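PDB 3WJ7: putative oxidoreductase from Gluconobacter oxydans, which probably acts as an NAD(P)-dependent oxidoreductase of the short-chain dehydrogenase/reductase family, possibly on aldehydes. Local coordinates for residues Leu40-Val44 with Pro73-Val78; Met207-Thr213 with Pro265-Gln271; Glu238-Gly244 with Phe308-Ala313. One frame throughout, in Å; residues are numbered along the deposited sequence.

Interaction 1: Leu40-Val44 with Pro73-Val78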
loop_
_atom_site.group_PDB
_atom_site.type_symbol
_atom_site.label_atom_id
_atom_site.label_comp_id
_atom_site.label_asym_id
_atom_site.label_seq_id
_atom_site.Cartn_x
_atom_site.Cartn_y
_atom_site.Cartn_z
ATOM N N LEU A 40 37.544 -7.381 5.350
ATOM C CA LEU A 40 36.140 -7.003 5.392
ATOM C C LEU A 40 35.803 -5.654 6.047
ATOM O O LEU A 40 36.403 -5.228 7.038
ATOM C CB LEU A 40 35.333 -8.124 6.024
ATOM C CG LEU A 40 35.271 -9.490 5.321
ATOM C CD1 LEU A 40 34.338 -10.392 6.109
ATOM C CD2 LEU A 40 34.772 -9.421 3.881
ATOM N N ARG A 41 34.854 -4.962 5.435
ATOM C CA ARG A 41 34.137 -3.880 6.088
ATOM C C ARG A 41 32.620 -4.230 6.011
ATOM O O ARG A 41 32.113 -4.672 4.986
ATOM C CB ARG A 41 34.473 -2.523 5.440
ATOM C CG ARG A 41 33.740 -1.319 6.071
ATOM C CD ARG A 41 34.090 0.027 5.414
ATOM N NE ARG A 41 35.520 0.265 5.455
ATOM C CZ ARG A 41 36.212 1.011 4.610
ATOM N NH1 ARG A 41 35.625 1.638 3.595
ATOM N NH2 ARG A 41 37.528 1.097 4.770
ATOM N N LEU A 42 31.890 -4.057 7.090
ATOM C CA LEU A 42 30.509 -4.519 7.103
ATOM C C LEU A 42 29.621 -3.304 7.278
ATOM O O LEU A 42 29.765 -2.598 8.248
ATOM C CB LEU A 42 30.308 -5.538 8.232
ATOM C CG LEU A 42 31.259 -6.758 8.213
ATOM C CD1 LEU A 42 30.990 -7.717 9.351
ATOM C CD2 LEU A 42 31.281 -7.530 6.904
ATOM N N LEU A 43 28.746 -3.016 6.329
ATOM C CA LEU A 43 27.826 -1.915 6.523
ATOM C C LEU A 43 26.708 -2.435 7.406
ATOM O O LEU A 43 26.193 -3.526 7.167
ATOM C CB LEU A 43 27.266 -1.406 5.200
ATOM C CG LEU A 43 26.362 -0.177 5.274
ATOM C CD1 LEU A 43 27.151 1.138 5.365
ATOM C CD2 LEU A 43 25.408 -0.139 4.080
ATOM N N VAL A 44 26.394 -1.678 8.451
ATOM C CA VAL A 44 25.269 -1.974 9.353
ATOM C C VAL A 44 24.426 -0.716 9.593
ATOM O O VAL A 44 24.928 0.416 9.433
ATOM C CB VAL A 44 25.766 -2.436 10.724
ATOM C CG1 VAL A 44 26.521 -3.759 10.615
ATOM C CG2 VAL A 44 26.625 -1.340 11.359
ATOM N N PRO A 73 31.578 7.466 2.564
ATOM C CA PRO A 73 32.474 7.077 3.658
ATOM C C PRO A 73 32.690 5.583 3.732
ATOM O O PRO A 73 33.806 5.134 3.985
ATOM C CB PRO A 73 31.699 7.512 4.907
ATOM C CG PRO A 73 30.920 8.693 4.463
ATOM C CD PRO A 73 30.607 8.487 3.004
ATOM N N ALA A 74 31.624 4.808 3.556
ATOM C CA ALA A 74 31.749 3.350 3.694
ATOM C C ALA A 74 32.438 2.737 2.499
ATOM O O ALA A 74 33.043 1.725 2.645
ATOM C CB ALA A 74 30.396 2.698 3.860
ATOM N N LEU A 75 32.319 3.345 1.321
ATOM C CA LEU A 75 32.917 2.823 0.123
ATOM C C LEU A 75 34.338 3.399 -0.128
ATOM O O LEU A 75 35.032 2.997 -1.078
ATOM C CB LEU A 75 32.004 3.102 -1.083
ATOM C CG LEU A 75 30.678 2.363 -1.256
ATOM C CD1 LEU A 75 29.591 3.277 -1.832
ATOM C CD2 LEU A 75 30.854 1.107 -2.092
ATOM N N LYS A 76 34.801 4.310 0.724
ATOM C CA LYS A 76 36.207 4.756 0.580
ATOM C C LYS A 76 37.205 3.592 0.706
ATOM O O LYS A 76 37.171 2.829 1.672
ATOM C CB LYS A 76 36.504 5.883 1.571
ATOM C CG LYS A 76 37.911 6.431 1.525
ATOM C CD LYS A 76 37.966 7.681 2.375
ATOM C CE LYS A 76 39.332 7.831 3.010
ATOM N NZ LYS A 76 39.370 9.118 3.752
ATOM N N GLY A 77 38.052 3.430 -0.311
ATOM C CA GLY A 77 39.118 2.415 -0.337
ATOM C C GLY A 77 38.639 1.013 -0.659
ATOM O O GLY A 77 39.378 0.031 -0.447
ATOM N N VAL A 78 37.397 0.905 -1.159
ATOM C CA VAL A 78 36.740 -0.409 -1.410
ATOM C C VAL A 78 36.908 -0.919 -2.861
ATOM O O VAL A 78 36.529 -0.252 -3.791
ATOM C CB VAL A 78 35.226 -0.348 -1.038
ATOM C CG1 VAL A 78 34.481 -1.607 -1.492
ATOM C CG2 VAL A 78 35.036 -0.077 0.461
#
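Arg-41 reaches from strand 40-44 to the backbone of residues 74-76, a contact inside the nucleotide-binding Rossmann half of this short-chain dehydrogenase/reductase. Strand 39-44 pairs in parallel with strands 15-18 and 59-62, and the residues 73-78 lead from helix 71-75 through a type II turn (Leu-75 to Val-78, with Gly-77 at positive phi) into strand 78-83 of the same sheet.

The polar part rests on one nitrogen. NH1 of Arg-41 donates to Lys-76 O at 2.7 Å and to Ala-74 O at 2.8 Å, so two carbonyls, of Ala-74 and Lys-76, are gathered by one nitrogen. Both acceptors lie close to the guanidinium plane. The bond to Lys-76 O is nearly straight (167°), whereas NH1 stands well above the carbonyl plane of Ala-74. NH2 forms a salt bridge with Glu-59, which helps fix the rotation of the group.

Apolar contacts are fewer. With CG anti to the backbone N (chi1 -176°), Leu-43 sends CD1 to Ala-74 CB at 3.9 Å. Beside the guanidinium, Val-78 CG2 approaches Arg-41 NH1 to 3.6 Å.

Interaction 2: Met207-Thr213 with Pro265-Gln271; sequences MPAYVET and PAVKLKQ
Tyr-210 lays its ring across the side chains of Pro-265 and Lys-268, on one face of a pair of short parallel strands, 209-211 and 267-269, whose axes make 21°. Its chi1 of 72° sets CG between the backbone N and the carbonyl carbon, and from CB the ring extends over the neighbouring strand. Along one side, CD2 lies 3.5 Å from Val-267 O and CE2 3.7 Å from Pro-265 CG; the proline crosses the tyrosine at about a right angle. CE1 and CZ touch CG of Lys-268, whose chain crosses the ring at a slant, and its CA sits over one ring face, offset toward the rim. At the tip, OH comes 3.4 Å from Lys-268 CG. Phe-253 of helix 249-259 meets the ring edge-to-face, and Trp-283 of the second subunit also packs on it.

Leu-269 N donates to Tyr-210 O (2.9 Å, 172°) and Glu-212 N to Leu-269 O (3.0 Å). Toward Pro-265, Val-267 N bonds to Pro-208 O, while Tyr-210 N to Val-267 O is weak. Glu-212 OE2 makes only a long salt bridge with Lys-268 NZ, at 4.0 Å; its OE1 accepts from Gly-250 N. Gln-271 NE2 bonds to Gly-287 O of the second subunit. Together these residues form a short, weakly bonded two-stranded parallel sheet, apart from the Rossmann sheet and bordering a subunit interface.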
loop_
_atom_site.group_PDB
_atom_site.type_symbol
_atom_site.label_atom_id
_atom_site.label_comp_id
_atom_site.label_asym_id
_atom_site.label_seq_id
_atom_site.Cartn_x
_atom_site.Cartn_y
_atom_site.Cartn_z
ATOM N N MET A 207 2.392 -28.333 13.280
ATOM C CA MET A 207 1.954 -27.897 11.956
ATOM C C MET A 207 0.965 -28.879 11.348
ATOM O O MET A 207 1.349 -29.785 10.607
ATOM C CB MET A 207 3.137 -27.653 11.033
ATOM C CG MET A 207 2.813 -26.984 9.704
ATOM S SD MET A 207 4.341 -27.081 8.766
ATOM C CE MET A 207 4.251 -28.823 8.357
ATOM N N PRO A 208 -0.326 -28.682 11.642
ATOM C CA PRO A 208 -1.318 -29.701 11.306
ATOM C C PRO A 208 -1.661 -29.728 9.819
ATOM O O PRO A 208 -1.984 -30.783 9.288
ATOM C CB PRO A 208 -2.548 -29.295 12.145
ATOM C CG PRO A 208 -2.282 -27.891 12.644
ATOM C CD PRO A 208 -0.951 -27.430 12.115
ATOM N N ALA A 209 -1.579 -28.567 9.171
ATOM C CA ALA A 209 -2.018 -28.393 7.787
ATOM C C ALA A 209 -1.021 -27.546 7.034
ATOM O O ALA A 209 -0.160 -26.874 7.639
ATOM C CB ALA A 209 -3.401 -27.755 7.720
ATOM N N TYR A 210 -1.136 -27.607 5.710
ATOM C CA TYR A 210 -0.274 -26.872 4.816
ATOM C C TYR A 210 -0.843 -26.982 3.426
ATOM O O TYR A 210 -1.594 -27.907 3.132
ATOM C CB TYR A 210 1.173 -27.413 4.844
ATOM C CG TYR A 210 1.402 -28.744 4.183
ATOM C CD1 TYR A 210 1.846 -28.826 2.865
ATOM C CD2 TYR A 210 1.207 -29.925 4.876
ATOM C CE1 TYR A 210 2.043 -30.058 2.239
ATOM C CE2 TYR A 210 1.419 -31.167 4.274
ATOM C CZ TYR A 210 1.842 -31.230 2.965
ATOM O OH TYR A 210 2.047 -32.463 2.376
ATOM N N VAL A 211 -0.450 -26.043 2.576
ATOM C CA VAL A 211 -0.878 -25.969 1.189
ATOM C C VAL A 211 0.294 -26.415 0.347
ATOM O O VAL A 211 1.407 -25.898 0.505
ATOM C CB VAL A 211 -1.298 -24.526 0.816
ATOM C CG1 VAL A 211 -1.745 -24.460 -0.626
ATOM C CG2 VAL A 211 -2.397 -24.019 1.758
ATOM N N GLU A 212 0.046 -27.394 -0.518
ATOM C CA GLU A 212 1.071 -28.026 -1.334
ATOM C C GLU A 212 1.649 -26.987 -2.283
ATOM O O GLU A 212 0.953 -26.096 -2.775
ATOM C CB GLU A 212 0.477 -29.215 -2.124
ATOM C CG GLU A 212 1.441 -30.076 -2.967
ATOM C CD GLU A 212 2.634 -30.697 -2.180
ATOM O OE1 GLU A 212 3.461 -29.962 -1.601
ATOM O OE2 GLU A 212 2.787 -31.934 -2.156
ATOM N N THR A 213 2.947 -27.091 -2.504
ATOM C CA THR A 213 3.599 -26.406 -3.609
ATOM C C THR A 213 5.051 -26.840 -3.788
ATOM O O THR A 213 5.550 -27.681 -3.033
ATOM C CB THR A 213 3.504 -24.870 -3.525
ATOM O OG1 THR A 213 3.844 -24.344 -4.818
ATOM C CG2 THR A 213 4.402 -24.281 -2.437
ATOM N N PRO A 265 2.730 -34.096 8.601
ATOM C CA PRO A 265 1.448 -33.377 8.842
ATOM C C PRO A 265 0.256 -34.127 8.251
ATOM O O PRO A 265 0.372 -34.724 7.177
ATOM C CB PRO A 265 1.642 -32.007 8.144
ATOM C CG PRO A 265 2.991 -32.047 7.464
ATOM C CD PRO A 265 3.527 -33.466 7.528
ATOM N N ALA A 266 -0.861 -34.115 8.962
ATOM C CA ALA A 266 -2.014 -34.940 8.609
ATOM C C ALA A 266 -2.757 -34.443 7.357
ATOM O O ALA A 266 -3.308 -35.245 6.585
ATOM C CB ALA A 266 -2.964 -35.011 9.802
ATOM N N VAL A 267 -2.740 -33.117 7.180
ATOM C CA VAL A 267 -3.625 -32.402 6.271
ATOM C C VAL A 267 -2.887 -31.703 5.128
ATOM O O VAL A 267 -2.135 -30.748 5.336
ATOM C CB VAL A 267 -4.407 -31.349 7.069
ATOM C CG1 VAL A 267 -5.602 -30.818 6.280
ATOM C CG2 VAL A 267 -4.839 -31.942 8.400
ATOM N N LYS A 268 -3.105 -32.174 3.912
ATOM C CA LYS A 268 -2.452 -31.560 2.784
ATOM C C LYS A 268 -3.481 -30.930 1.843
ATOM O O LYS A 268 -4.241 -31.630 1.184
ATOM C CB LYS A 268 -1.568 -32.560 2.048
ATOM C CG LYS A 268 -0.883 -31.943 0.833
ATOM C CD LYS A 268 -1.075 -32.755 -0.435
ATOM C CE LYS A 268 0.054 -33.755 -0.617
ATOM N NZ LYS A 268 -0.195 -34.551 -1.844
ATOM N N LEU A 269 -3.488 -29.611 1.759
ATOM C CA LEU A 269 -4.434 -28.920 0.899
ATOM C C LEU A 269 -3.919 -28.709 -0.531
ATOM O O LEU A 269 -2.924 -28.013 -0.719
ATOM C CB LEU A 269 -4.771 -27.577 1.543
ATOM C CG LEU A 269 -5.158 -27.664 3.020
ATOM C CD1 LEU A 269 -5.562 -26.258 3.430
ATOM C CD2 LEU A 269 -6.287 -28.666 3.254
ATOM N N LYS A 270 -4.580 -29.284 -1.541
ATOM C CA LYS A 270 -4.111 -29.099 -2.918
ATOM C C LYS A 270 -4.381 -27.638 -3.311
ATOM O O LYS A 270 -5.323 -26.981 -2.824
ATOM C CB LYS A 270 -4.797 -30.029 -3.905
ATOM C CG LYS A 270 -4.490 -31.501 -3.747
ATOM C CD LYS A 270 -5.310 -32.343 -4.712
ATOM C CE LYS A 270 -5.332 -33.792 -4.228
ATOM N NZ LYS A 270 -6.665 -34.456 -4.407
ATOM N N GLN A 271 -3.547 -27.130 -4.199
ATOM C CA GLN A 271 -3.590 -25.721 -4.502
ATOM C C GLN A 271 -4.844 -25.433 -5.305
ATOM O O GLN A 271 -5.418 -24.345 -5.210
ATOM C CB GLN A 271 -2.321 -25.285 -5.242
ATOM C CG GLN A 271 -1.886 -23.862 -4.910
ATOM C CD GLN A 271 -0.389 -23.713 -4.862
ATOM O OE1 GLN A 271 0.340 -24.452 -5.529
ATOM N NE2 GLN A 271 0.087 -22.764 -4.062
#

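Interaction 3: Glu238-Gly244 with Phe308-Ala313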
loop_
_atom_site.group_PDB
_atom_site.type_symbol
_atom_site.label_atom_id
_atom_site.label_comp_id
_atom_site.label_asym_id
_atom_site.label_seq_id
_atom_site.Cartn_x
_atom_site.Cartn_y
_atom_site.Cartn_z
ATOM N N GLU A 238 26.112 -11.056 -16.215
ATOM C CA GLU A 238 25.412 -12.310 -16.155
ATOM C C GLU A 238 24.728 -12.493 -14.796
ATOM O O GLU A 238 25.167 -11.922 -13.780
ATOM C CB GLU A 238 26.397 -13.459 -16.369
ATOM C CG GLU A 238 27.184 -13.448 -17.689
ATOM C CD GLU A 238 26.295 -13.543 -18.921
ATOM O OE1 GLU A 238 26.344 -12.595 -19.727
ATOM O OE2 GLU A 238 25.540 -14.536 -19.070
ATOM N N LYS A 239 23.642 -13.273 -14.806
ATOM C CA LYS A 239 22.963 -13.782 -13.611
ATOM C C LYS A 239 23.311 -15.239 -13.434
ATOM O O LYS A 239 23.422 -16.004 -14.413
ATOM C CB LYS A 239 21.434 -13.820 -13.785
ATOM C CG LYS A 239 20.708 -12.551 -14.173
ATOM C CD LYS A 239 19.428 -13.006 -14.868
ATOM C CE LYS A 239 18.282 -12.014 -14.748
ATOM N NZ LYS A 239 17.520 -11.935 -16.036
ATOM N N TYR A 240 23.357 -15.672 -12.187
ATOM C CA TYR A 240 23.544 -17.094 -11.934
ATOM C C TYR A 240 22.634 -17.559 -10.852
ATOM O O TYR A 240 22.674 -17.037 -9.748
ATOM C CB TYR A 240 25.001 -17.383 -11.538
ATOM C CG TYR A 240 26.066 -16.869 -12.487
ATOM C CD1 TYR A 240 26.507 -15.533 -12.422
ATOM C CD2 TYR A 240 26.653 -17.715 -13.430
ATOM C CE1 TYR A 240 27.497 -15.055 -13.285
ATOM C CE2 TYR A 240 27.644 -17.248 -14.299
ATOM C CZ TYR A 240 28.068 -15.932 -14.223
ATOM O OH TYR A 240 29.043 -15.475 -15.067
ATOM N N ILE A 241 21.781 -18.524 -11.167
ATOM C CA ILE A 241 20.895 -19.158 -10.158
ATOM C C ILE A 241 21.731 -19.974 -9.169
ATOM O O ILE A 241 22.581 -20.748 -9.574
ATOM C CB ILE A 241 19.859 -20.090 -10.827
ATOM C CG1 ILE A 241 18.838 -19.267 -11.604
ATOM C CG2 ILE A 241 19.126 -20.931 -9.792
ATOM C CD1 ILE A 241 18.201 -19.968 -12.770
ATOM N N LEU A 242 21.501 -19.797 -7.877
ATOM C CA LEU A 242 22.211 -20.564 -6.897
ATOM C C LEU A 242 21.220 -21.426 -6.170
ATOM O O LEU A 242 20.835 -21.110 -5.061
ATOM C CB LEU A 242 22.959 -19.650 -5.936
ATOM C CG LEU A 242 24.131 -18.786 -6.469
ATOM C CD1 LEU A 242 24.855 -18.093 -5.301
ATOM C CD2 LEU A 242 25.159 -19.543 -7.391
ATOM N N GLY A 243 20.783 -22.520 -6.803
ATOM C CA GLY A 243 19.785 -23.419 -6.206
ATOM C C GLY A 243 20.448 -24.619 -5.578
ATOM O O GLY A 243 21.663 -24.756 -5.660
ATOM N N GLY A 244 19.663 -25.490 -4.953
ATOM C CA GLY A 244 20.121 -26.833 -4.608
ATOM C C GLY A 244 19.232 -27.906 -5.244
ATOM O O GLY A 244 19.638 -28.565 -6.216
ATOM N N PHE A 308 13.859 -24.535 -10.334
ATOM C CA PHE A 308 14.909 -23.806 -11.052
ATOM C C PHE A 308 16.077 -24.702 -11.251
ATOM O O PHE A 308 16.315 -25.568 -10.419
ATOM C CB PHE A 308 15.358 -22.556 -10.269
ATOM C CG PHE A 308 14.292 -21.529 -10.138
ATOM C CD1 PHE A 308 14.113 -20.573 -11.130
ATOM C CD2 PHE A 308 13.424 -21.562 -9.064
ATOM C CE1 PHE A 308 13.077 -19.648 -11.032
ATOM C CE2 PHE A 308 12.389 -20.626 -8.952
ATOM C CZ PHE A 308 12.219 -19.678 -9.950
ATOM N N SER A 309 16.815 -24.484 -12.336
ATOM C CA SER A 309 18.043 -25.238 -12.624
ATOM C C SER A 309 19.218 -24.408 -12.214
ATOM O O SER A 309 19.199 -23.187 -12.432
ATOM C CB SER A 309 18.168 -25.465 -14.129
ATOM O OG SER A 309 19.345 -26.204 -14.447
ATOM N N SER A 310 20.253 -25.048 -11.672
ATOM C CA SER A 310 21.508 -24.364 -11.359
ATOM C C SER A 310 22.622 -24.754 -12.329
ATOM O O SER A 310 23.824 -24.746 -11.982
ATOM C CB SER A 310 21.936 -24.675 -9.929
ATOM O OG SER A 310 20.895 -24.378 -9.028
ATOM N N ASP A 311 22.233 -25.123 -13.546
ATOM C CA ASP A 311 23.221 -25.667 -14.459
ATOM C C ASP A 311 24.231 -24.616 -14.955
ATOM O O ASP A 311 25.426 -24.906 -15.051
ATOM C CB ASP A 311 22.558 -26.474 -15.576
ATOM C CG ASP A 311 22.097 -27.862 -15.099
ATOM O OD1 ASP A 311 22.547 -28.318 -14.020
ATOM O OD2 ASP A 311 21.280 -28.499 -15.797
ATOM N N LYS A 312 23.766 -23.392 -15.192
ATOM C CA LYS A 312 24.643 -22.308 -15.571
ATOM C C LYS A 312 25.726 -22.078 -14.523
ATOM O O LYS A 312 26.886 -22.037 -14.848
ATOM C CB LYS A 312 23.861 -21.047 -15.876
ATOM C CG LYS A 312 24.779 -19.890 -16.161
ATOM C CD LYS A 312 24.016 -18.784 -16.830
ATOM C CE LYS A 312 24.944 -17.605 -17.001
ATOM N NZ LYS A 312 24.203 -16.471 -17.573
ATOM N N ALA A 313 25.398 -22.001 -13.255
ATOM C CA ALA A 313 26.482 -21.834 -12.296
ATOM C C ALA A 313 27.295 -23.128 -12.125
ATOM O O ALA A 313 28.438 -23.103 -11.637
ATOM C CB ALA A 313 25.965 -21.330 -10.952
#
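Lys-312 leaves the first turn of helix 311-317 with CG anti to the backbone N (chi1 175°) and stays extended beyond it, which carries NZ across to Glu-238 and Lys-239. Glu-238 bends at chi2 (-62°) to bring its carboxylate to meet it, the two side chains crossing at about a right angle. NZ donates to Glu-238 OE2 at 2.8 Å in a salt bridge on the anti side of the carboxylate, and more weakly to Lys-239 O at 3.3 Å. On its way the chain passes the Tyr-240 ring, Lys-312 CE lying 3.8 Å from Tyr-240 CE2.

One residue on, Ala-313 CB packs on Tyr-240 CB and Leu-242 CD2; ahead of the helix, Ile-241 CD1 lies 3.4 Å from Ser-309 O. Ser-310, at the N-cap position, turns OG to accept from Gly-243 N at 2.9 Å, while Ser-309 OG accepts from Asp-311 N in an ST turn. A methionine in place of Lys-312 would probably leave Glu-238 OE2 without its charged partner and Lys-239 O without its weak donor. The start of the helix is thus tied just before strand 239-242 by an ion pair and just after it by a backbone N-H to Ser-310 OG, so that charge and a neutral polar bond flank the apolar packing of Tyr-240, Leu-242 and Ala-313.

Interactions 1 and 3 both reach the large Rossmann sheet, their centres 28 Å apart: the first joins a strand to the helix and turn leading into another strand, the third sets the later helix 311-317 against strand 239-248. Interaction 2 belongs to a separate small sheet on the opposite side of the chain's centre from interaction 1, and alone among the three touches another subunit. All are partly buried, but interaction 3 lies closest to the centre and has no exposed touching residue. Chemistry follows place: side-chain-to-carbonyl bonds in 40-44/73-78, chiefly strand-to-strand backbone bonds in 207-213/265-271, and a charged pair, a serine-to-backbone bond and apolar packing in 238-244/308-313.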